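Local coordinates for protein probable endonuclease 4 (PDB 4HNO) that probably cleaves phosphodiester bonds at apurinic or apyrimidinic sites in DNA during repair, using a cluster of three metal ions, at residues Lys6-Val20 / Asp23-His37. Numbering follows the deposited sequence.
Sequences KIGAHMPISKGFDRV and DTVNIGGNSFQIFPH
N30 OD1 takes two donors: the amide of I7 across the contact (I7 N to N30 OD1 2.9 Å) and, from the other face of its carboxamide, the hydroxyl of its neighbour S31. The amide of N30 answers by donating to I7 O, which closes a ring between side chain and backbone at the start of the first beta-alpha-beta unit of the TIM barrel: strand 7-10, helix 20-26, strand 31-34. The strands run parallel, their axes 4.7 Å apart at closest approach. Their regular pairing lies further along, where Q33 N donates to A9 O and M11 N to Q33 O (2.8 Å); between A9 N and S31 O a water is inserted, bonded to both.

On the side of H10 and Q33 the unit faces the metal centre. The Q33 chain is extended, CG anti to its backbone N (chi1 179°), and brings NE2 within 3.0 Å of H10 ND1; the amide N-H donates close to the imidazole plane, and ND1 therefore accepts through its in-plane lone pair. The same amide bonds two metal ligands, OE1 to H218 and NE2 to E263, consistent with a second-shell role for Q33, with H10 behind it helping to fix its amide. The far edge of the imidazole points at the face of F35, an edge-to-face pair with planes 61° apart.

On the other side, V20 from the helix sets CG1 squarely over the F32 ring, 3.6 Å from its centroid and 9° off the normal, while M11 CG packs against F32 CB. Bent at chi2 and chi3, the M11 chain lays CE against D23 CB at 3.5 Å. V20 O takes two donors from T24, the backbone N of the helical bond and OG1, the latter at 2.9 Å from above the carbonyl plane.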
ATOM      1  N   LYS A   6      12.317   2.328   8.445  1.00 14.60           N
ATOM      2  CA  LYS A   6      11.093   1.603   8.758  1.00 13.39           C
ATOM      3  C   LYS A   6      10.853   0.690   7.561  1.00 12.29           C
ATOM      4  O   LYS A   6      10.657   1.165   6.459  1.00 12.88           O
ATOM      5  CB  LYS A   6       9.930   2.578   8.946  1.00 14.61           C
ATOM      6  CG  LYS A   6      10.117   3.559  10.115  1.00 17.23           C
ATOM      7  CD  LYS A   6       9.059   4.654  10.061  1.00 20.85           C
ATOM      8  CE  LYS A   6       9.351   5.841  10.943  1.00 26.17           C
ATOM      9  NZ  LYS A   6      10.255   6.790  10.251  1.00 34.81           N
ATOM     10  N   ILE A   7      10.955  -0.619   7.780  1.00 12.55           N
ATOM     11  CA  ILE A   7      10.937  -1.587   6.707  1.00 12.02           C
ATOM     12  C   ILE A   7      10.264  -2.871   7.143  1.00 11.84           C
ATOM     13  O   ILE A   7      10.364  -3.292   8.297  1.00 13.02           O
ATOM     14  CB  ILE A   7      12.361  -1.851   6.162  1.00 12.62           C
ATOM     15  CG1 ILE A   7      12.310  -2.721   4.910  1.00 13.53           C
ATOM     16  CG2 ILE A   7      13.258  -2.471   7.229  1.00 14.77           C
ATOM     17  CD1 ILE A   7      13.615  -2.697   4.105  1.00 15.98           C
ATOM     18  N   GLY A   8       9.559  -3.483   6.209  1.00 11.11           N
ATOM     19  CA  GLY A   8       8.996  -4.790   6.418  1.00 11.33           C
ATOM     20  C   GLY A   8       8.423  -5.299   5.111  1.00 10.40           C
ATOM     21  O   GLY A   8       8.843  -4.869   4.042  1.00 10.72           O
ATOM     22  N   ALA A   9       7.466  -6.215   5.214  1.00 11.03           N
ATOM     23  CA  ALA A   9       6.918  -6.882   4.056  1.00 10.92           C
ATOM     24  C   ALA A   9       5.438  -7.156   4.246  1.00 10.29           C
ATOM     25  O   ALA A   9       4.900  -7.047   5.351  1.00 10.37           O
ATOM     26  CB  ALA A   9       7.652  -8.196   3.801  1.00 12.03           C
ATOM     27  N   HIS A  10       4.787  -7.512   3.151  1.00 10.14           N
ATOM     28  CA  HIS A  10       3.476  -8.107   3.206  1.00 10.31           C
ATOM     29  C   HIS A  10       3.631  -9.499   3.820  1.00 11.07           C
ATOM     30  O   HIS A  10       4.429 -10.305   3.352  1.00 13.01           O
ATOM     31  CB  HIS A  10       2.864  -8.183   1.815  1.00 10.69           C
ATOM     32  CG  HIS A  10       1.435  -8.560   1.894  1.00 11.42           C
ATOM     33  ND1 HIS A  10       0.432  -7.626   1.950  1.00 11.68           N
ATOM     34  CD2 HIS A  10       0.856  -9.763   2.113  1.00 14.88           C
ATOM     35  CE1 HIS A  10      -0.715  -8.247   2.124  1.00 12.93           C
ATOM     36  NE2 HIS A  10      -0.488  -9.542   2.223  1.00 15.21           N
ATOM     37  N   MET A  11       2.887  -9.749   4.890  1.00 10.54           N
ATOM     38  CA  MET A  11       3.046 -10.942   5.704  1.00 11.26           C
ATOM     39  C   MET A  11       1.821 -11.820   5.626  1.00 11.62           C
ATOM     40  O   MET A  11       0.698 -11.320   5.619  1.00 12.21           O
ATOM     41  CB  MET A  11       3.240 -10.553   7.173  1.00 11.74           C
ATOM     42  CG  MET A  11       4.379  -9.586   7.428  1.00 12.24           C
ATOM     43  SD  MET A  11       6.007 -10.172   6.936  1.00 13.60           S
ATOM     44  CE  MET A  11       6.275 -11.417   8.227  1.00 15.32           C
ATOM     45  N   PRO A  12       2.005 -13.140   5.661  1.00 13.54           N
ATOM     46  CA  PRO A  12       0.861 -14.045   5.639  1.00 14.01           C
ATOM     47  C   PRO A  12       0.110 -14.060   6.968  1.00 13.06           C
ATOM     48  O   PRO A  12       0.692 -13.968   8.052  1.00 14.01           O
ATOM     49  CB  PRO A  12       1.500 -15.400   5.370  1.00 17.50           C
ATOM     50  CG  PRO A  12       2.882 -15.264   5.884  1.00 19.51           C
ATOM     51  CD  PRO A  12       3.286 -13.860   5.634  1.00 17.23           C
ATOM     52  N   ILE A  13      -1.202 -14.203   6.876  1.00 13.48           N
ATOM     53  CA  ILE A  13      -2.061 -14.261   8.053  1.00 13.73           C
ATOM     54  C   ILE A  13      -2.655 -15.646   8.304  1.00 14.45           C
ATOM     55  O   ILE A  13      -3.409 -15.820   9.252  1.00 15.10           O
ATOM     56  CB  ILE A  13      -3.227 -13.238   7.969  1.00 12.22           C
ATOM     57  CG1 ILE A  13      -4.102 -13.514   6.751  1.00 14.00           C
ATOM     58  CG2 ILE A  13      -2.682 -11.818   7.970  1.00 13.20           C
ATOM     59  CD1 ILE A  13      -5.394 -12.730   6.742  1.00 15.27           C
ATOM     60  N   SER A  14      -2.333 -16.620   7.465  1.00 17.51           N
ATOM     61  CA  SER A  14      -3.031 -17.905   7.502  1.00 22.48           C
ATOM     62  C   SER A  14      -2.847 -18.663   8.819  1.00 21.84           C
ATOM     63  O   SER A  14      -3.701 -19.458   9.188  1.00 25.50           O
ATOM     64  CB  SER A  14      -2.608 -18.783   6.320  1.00 30.61           C
ATOM     65  OG  SER A  14      -1.227 -19.088   6.380  1.00 42.08           O
ATOM     66  N   LYS A  15      -1.743 -18.416   9.519  1.00 19.80           N
ATOM     67  CA  LYS A  15      -1.507 -19.050  10.810  1.00 22.21           C
ATOM     68  C   LYS A  15      -1.990 -18.191  11.976  1.00 18.45           C
ATOM     69  O   LYS A  15      -1.776 -18.539  13.137  1.00 20.84           O
ATOM     70  CB  LYS A  15      -0.027 -19.390  10.981  1.00 29.64           C
ATOM     71  CG  LYS A  15       0.469 -20.453  10.026  1.00 38.76           C
ATOM     72  CD  LYS A  15       1.814 -20.991  10.479  1.00 51.88           C
ATOM     73  CE  LYS A  15       2.472 -21.852   9.411  1.00 61.18           C
ATOM     74  NZ  LYS A  15       3.960 -21.791   9.501  1.00 67.16           N
ATOM     75  N   GLY A  16      -2.659 -17.088  11.654  1.00 14.92           N
ATOM     76  CA  GLY A  16      -3.195 -16.181  12.652  1.00 14.26           C
ATOM     77  C   GLY A  16      -2.554 -14.805  12.585  1.00 12.43           C
ATOM     78  O   GLY A  16      -1.353 -14.671  12.319  1.00 13.06           O
ATOM     79  N   PHE A  17      -3.357 -13.782  12.851  1.00 12.09           N
ATOM     80  CA  PHE A  17      -2.840 -12.435  12.873  1.00 10.71           C
ATOM     81  C   PHE A  17      -1.737 -12.300  13.921  1.00 10.85           C
ATOM     82  O   PHE A  17      -0.774 -11.567  13.731  1.00 11.57           O
ATOM     83  CB  PHE A  17      -3.941 -11.417  13.195  1.00 11.45           C
ATOM     84  CG  PHE A  17      -4.978 -11.260  12.121  1.00 10.74           C
ATOM     85  CD1 PHE A  17      -6.270 -11.651  12.332  1.00 12.17           C
ATOM     86  CD2 PHE A  17      -4.659 -10.702  10.903  1.00 11.60           C
ATOM     87  CE1 PHE A  17      -7.235 -11.495  11.361  1.00 12.73           C
ATOM     88  CE2 PHE A  17      -5.636 -10.547   9.910  1.00 12.53           C
ATOM     89  CZ  PHE A  17      -6.925 -10.940  10.158  1.00 11.75           C
ATOM     90  N   ASP A  18      -1.898 -12.987  15.050  1.00 11.62           N
ATOM     91  CA  ASP A  18      -0.983 -12.830  16.162  1.00 12.17           C
ATOM     92  C   ASP A  18       0.430 -13.330  15.874  1.00 11.64           C
ATOM     93  O   ASP A  18       1.326 -12.965  16.622  1.00 12.66           O
ATOM     94  CB  ASP A  18      -1.522 -13.517  17.401  1.00 14.74           C
ATOM     95  CG  ASP A  18      -1.755 -14.964  17.168  1.00 20.04           C
ATOM     96  OD1 ASP A  18      -2.838 -15.288  16.655  1.00 27.39           O
ATOM     97  OD2 ASP A  18      -0.843 -15.760  17.425  1.00 24.93           O
ATOM     98  N   ARG A  19       0.645 -14.093  14.801  1.00 11.88           N
ATOM     99  CA  ARG A  19       1.985 -14.523  14.426  0.54 12.45           C
ATOM    100  C   ARG A  19       2.774 -13.427  13.713  1.00 12.02           C
ATOM    101  O   ARG A  19       3.999 -13.501  13.616  1.00 13.06           O
ATOM    102  CB  ARG A  19       1.895 -15.780  13.558  0.54 15.83           C
ATOM    103  CG  ARG A  19       1.170 -16.950  14.224  0.54 24.26           C
ATOM    104  CD  ARG A  19       1.980 -17.537  15.369  0.54 40.28           C
ATOM    105  NE  ARG A  19       1.321 -18.695  15.972  0.54 51.87           N
ATOM    106  CZ  ARG A  19       1.434 -19.941  15.523  0.54 59.96           C
ATOM    107  NH1 ARG A  19       2.182 -20.204  14.459  0.54 69.94           N
ATOM    108  NH2 ARG A  19       0.797 -20.928  16.138  0.54 65.75           N
ATOM    109  N   VAL A  20       2.070 -12.420  13.201  1.00 11.07           N
ATOM    110  CA  VAL A  20       2.674 -11.434  12.328  1.00 11.22           C
ATOM    111  C   VAL A  20       3.766 -10.597  13.004  1.00 11.57           C
ATOM    112  O   VAL A  20       4.813 -10.390  12.406  1.00 11.65           O
ATOM    113  CB  VAL A  20       1.591 -10.591  11.619  1.00 11.42           C
ATOM    114  CG1 VAL A  20       2.238  -9.456  10.827  1.00 12.98           C
ATOM    115  CG2 VAL A  20       0.762 -11.484  10.704  1.00 12.79           C
ATOM    116  N   ASP A  23       6.858 -12.799  13.262  1.00 12.86           N
ATOM    117  CA  ASP A  23       7.353 -13.098  11.927  1.00 13.46           C
ATOM    118  C   ASP A  23       8.062 -11.869  11.335  1.00 13.64           C
ATOM    119  O   ASP A  23       9.084 -12.004  10.660  1.00 15.27           O
ATOM    120  CB  ASP A  23       6.218 -13.520  10.999  1.00 14.18           C
ATOM    121  CG  ASP A  23       5.596 -14.858  11.348  1.00 16.65           C
ATOM    122  OD1 ASP A  23       6.195 -15.641  12.100  1.00 17.71           O
ATOM    123  OD2 ASP A  23       4.484 -15.130  10.840  1.00 19.66           O
ATOM    124  N   THR A  24       7.533 -10.681  11.603  1.00 12.78           N
ATOM    125  CA  THR A  24       8.124  -9.433  11.148  1.00 12.98           C
ATOM    126  C   THR A  24       9.508  -9.253  11.750  1.00 13.57           C
ATOM    127  O   THR A  24      10.488  -8.988  11.043  1.00 14.16           O
ATOM    128  CB  THR A  24       7.196  -8.267  11.517  1.00 13.02           C
ATOM    129  OG1 THR A  24       6.004  -8.348  10.732  1.00 12.70           O
ATOM    130  CG2 THR A  24       7.829  -6.940  11.286  1.00 13.17           C
ATOM    131  N   VAL A  25       9.604  -9.413  13.062  1.00 13.17           N
ATOM    132  CA  VAL A  25      10.893  -9.287  13.717  1.00 15.10           C
ATOM    133  C   VAL A  25      11.877 -10.317  13.144  1.00 15.90           C
ATOM    134  O   VAL A  25      13.056 -10.020  12.913  1.00 16.61           O
ATOM    135  CB  VAL A  25      10.726  -9.462  15.241  1.00 16.51           C
ATOM    136  CG1 VAL A  25      12.062  -9.634  15.942  1.00 20.01           C
ATOM    137  CG2 VAL A  25       9.969  -8.284  15.808  1.00 16.52           C
ATOM    138  N   ASN A  26      11.388 -11.530  12.895  1.00 15.31           N
ATOM    139  CA  ASN A  26      12.245 -12.612  12.404  1.00 17.66           C
ATOM    140  C   ASN A  26      12.810 -12.376  11.017  1.00 17.37           C
ATOM    141  O   ASN A  26      13.854 -12.924  10.697  1.00 20.98           O
ATOM    142  CB  ASN A  26      11.518 -13.960  12.429  1.00 19.65           C
ATOM    143  CG  ASN A  26      11.379 -14.522  13.830  1.00 23.46           C
ATOM    144  OD1 ASN A  26      12.031 -14.058  14.768  1.00 26.50           O
ATOM    145  ND2 ASN A  26      10.538 -15.541  13.978  1.00 24.04           N
ATOM    146  N   ILE A  27      12.135 -11.585  10.194  1.00 15.52           N
ATOM    147  CA  ILE A  27      12.703 -11.239   8.889  1.00 15.81           C
ATOM    148  C   ILE A  27      13.530  -9.960   8.924  1.00 15.38           C
ATOM    149  O   ILE A  27      14.038  -9.545   7.886  1.00 16.81           O
ATOM    150  CB  ILE A  27      11.653 -11.161   7.751  1.00 15.81           C
ATOM    151  CG1 ILE A  27      10.692  -9.977   7.903  1.00 15.70           C
ATOM    152  CG2 ILE A  27      10.927 -12.488   7.621  1.00 16.89           C
ATOM    153  CD1 ILE A  27       9.855  -9.721   6.648  1.00 15.73           C
ATOM    154  N   GLY A  28      13.681  -9.349  10.101  1.00 15.71           N
ATOM    155  CA  GLY A  28      14.457  -8.130  10.232  1.00 16.32           C
ATOM    156  C   GLY A  28      13.657  -6.859  10.034  1.00 14.98           C
ATOM    157  O   GLY A  28      14.228  -5.799   9.788  1.00 16.80           O
ATOM    158  N   GLY A  29      12.334  -6.962  10.148  1.00 14.83           N
ATOM    159  CA  GLY A  29      11.469  -5.817   9.931  1.00 14.07           C
ATOM    160  C   GLY A  29      10.964  -5.179  11.209  1.00 13.76           C
ATOM    161  O   GLY A  29      11.059  -5.754  12.300  1.00 14.89           O
ATOM    162  N   ASN A  30      10.377  -3.993  11.040  1.00 13.64           N
ATOM    163  CA  ASN A  30       9.737  -3.255  12.126  1.00 13.37           C
ATOM    164  C   ASN A  30       8.418  -2.644  11.656  1.00 13.01           C
ATOM    165  O   ASN A  30       7.864  -1.787  12.338  1.00 13.97           O
ATOM    166  CB  ASN A  30      10.681  -2.182  12.693  1.00 14.00           C
ATOM    167  CG  ASN A  30      11.092  -1.168  11.650  1.00 13.90           C
ATOM    168  OD1 ASN A  30      10.478  -1.054  10.598  1.00 13.72           O
ATOM    169  ND2 ASN A  30      12.141  -0.434  11.937  1.00 16.95           N
ATOM    170  N   SER A  31       7.927  -3.140  10.514  1.00 11.93           N
ATOM    171  CA  SER A  31       6.712  -2.669   9.869  1.00 11.34           C
ATOM    172  C   SER A  31       6.109  -3.872   9.149  1.00 10.95           C
ATOM    173  O   SER A  31       6.815  -4.836   8.862  1.00 11.32           O
ATOM    174  CB  SER A  31       7.076  -1.617   8.813  1.00 11.64           C
ATOM    175  OG  SER A  31       7.823  -0.540   9.361  1.00 12.83           O
ATOM    176  N   PHE A  32       4.824  -3.821   8.803  1.00 10.30           N
ATOM    177  CA  PHE A  32       4.246  -4.891   8.003  1.00  9.97           C
ATOM    178  C   PHE A  32       2.957  -4.455   7.351  1.00  9.42           C
ATOM    179  O   PHE A  32       2.321  -3.482   7.787  1.00  9.72           O
ATOM    180  CB  PHE A  32       3.978  -6.175   8.827  1.00 10.44           C
ATOM    181  CG  PHE A  32       3.021  -6.006   9.987  1.00 10.19           C
ATOM    182  CD1 PHE A  32       1.658  -5.997   9.787  1.00 10.49           C
ATOM    183  CD2 PHE A  32       3.500  -5.926  11.280  1.00 10.85           C
ATOM    184  CE1 PHE A  32       0.792  -5.882  10.862  1.00 11.16           C
ATOM    185  CE2 PHE A  32       2.642  -5.810  12.350  1.00 11.67           C
ATOM    186  CZ  PHE A  32       1.292  -5.797  12.144  1.00 11.44           C
ATOM    187  N   GLN A  33       2.579  -5.214   6.328  1.00  9.10           N
ATOM    188  CA  GLN A  33       1.248  -5.144   5.733  1.00  8.87           C
ATOM    189  C   GLN A  33       0.645  -6.540   5.764  1.00  9.12           C
ATOM    190  O   GLN A  33       1.360  -7.522   5.601  1.00 10.03           O
ATOM    191  CB  GLN A  33       1.340  -4.615   4.300  1.00  9.03           C
ATOM    192  CG  GLN A  33       0.007  -4.532   3.568  1.00  9.08           C
ATOM    193  CD  GLN A  33       0.214  -3.912   2.208  1.00  9.07           C
ATOM    194  OE1 GLN A  33       0.014  -2.717   2.019  1.00 10.14           O
ATOM    195  NE2 GLN A  33       0.644  -4.740   1.275  1.00  9.24           N
ATOM    196  N   ILE A  34      -0.665  -6.601   5.966  1.00  8.60           N
ATOM    197  CA  ILE A  34      -1.410  -7.854   5.960  1.00  9.07           C
ATOM    198  C   ILE A  34      -2.710  -7.656   5.215  1.00  8.59           C
ATOM    199  O   ILE A  34      -3.251  -6.561   5.151  1.00  9.67           O
ATOM    200  CB  ILE A  34      -1.726  -8.337   7.390  1.00  9.42           C
ATOM    201  CG1 ILE A  34      -2.276  -7.206   8.261  1.00 10.24           C
ATOM    202  CG2 ILE A  34      -0.470  -8.913   8.036  1.00 10.74           C
ATOM    203  CD1 ILE A  34      -2.970  -7.673   9.554  1.00 12.37           C
ATOM    204  N   PHE A  35      -3.269  -8.741   4.686  1.00  8.93           N
ATOM    205  CA  PHE A  35      -4.679  -8.736   4.298  1.00  8.82           C
ATOM    206  C   PHE A  35      -5.540  -8.798   5.575  1.00  8.83           C
ATOM    207  O   PHE A  35      -5.090  -9.261   6.607  1.00 10.33           O
ATOM    208  CB  PHE A  35      -5.006  -9.901   3.366  1.00  9.94           C
ATOM    209  CG  PHE A  35      -4.438  -9.749   1.970  1.00 11.26           C
ATOM    210  CD1 PHE A  35      -3.604 -10.712   1.450  1.00 13.33           C
ATOM    211  CD2 PHE A  35      -4.771  -8.668   1.168  1.00 13.04           C
ATOM    212  CE1 PHE A  35      -3.105 -10.584   0.151  1.00 15.40           C
ATOM    213  CE2 PHE A  35      -4.265  -8.533  -0.108  1.00 15.30           C
ATOM    214  CZ  PHE A  35      -3.433  -9.489  -0.618  1.00 16.11           C
ATOM    215  N   PRO A  36      -6.797  -8.372   5.493  1.00  9.17           N
ATOM    216  CA  PRO A  36      -7.668  -8.384   6.678  1.00  9.58           C
ATOM    217  C   PRO A  36      -8.450  -9.682   6.832  1.00  8.40           C
ATOM    218  O   PRO A  36      -9.139  -9.851   7.821  1.00  9.41           O
ATOM    219  CB  PRO A  36      -8.609  -7.189   6.437  1.00 10.66           C
ATOM    220  CG  PRO A  36      -8.441  -6.824   5.000  1.00 13.40           C
ATOM    221  CD  PRO A  36      -7.403  -7.639   4.374  1.00 12.14           C
ATOM    222  N   HIS A  37      -8.359 -10.563   5.850  1.00  9.63           N
ATOM    223  CA  HIS A  37      -9.146 -11.777   5.785  1.00 10.62           C
ATOM    224  C   HIS A  37      -8.604 -12.582   4.617  1.00 12.53           C
ATOM    225  O   HIS A  37      -7.779 -12.094   3.840  1.00 13.75           O
ATOM    226  CB  HIS A  37     -10.633 -11.439   5.550  1.00 11.76           C
ATOM    227  CG  HIS A  37     -10.861 -10.583   4.346  1.00 11.57           C
ATOM    228  ND1 HIS A  37     -10.765 -11.050   3.056  1.00 15.10           N
ATOM    229  CD2 HIS A  37     -11.145  -9.266   4.253  1.00 11.64           C
ATOM    230  CE1 HIS A  37     -10.972 -10.043   2.223  1.00 16.36           C
ATOM    231  NE2 HIS A  37     -11.197  -8.948   2.922  1.00 13.05           N
TER
HETATM  232  O   HOH W   1       7.455  -7.327   7.836  0.99 12.75           O
HETATM  233  O   HOH W   2      -1.769 -11.206   4.416  0.93 11.23           O
HETATM  234  O   HOH W   3       3.471 -13.562   8.913  1.00 24.25           O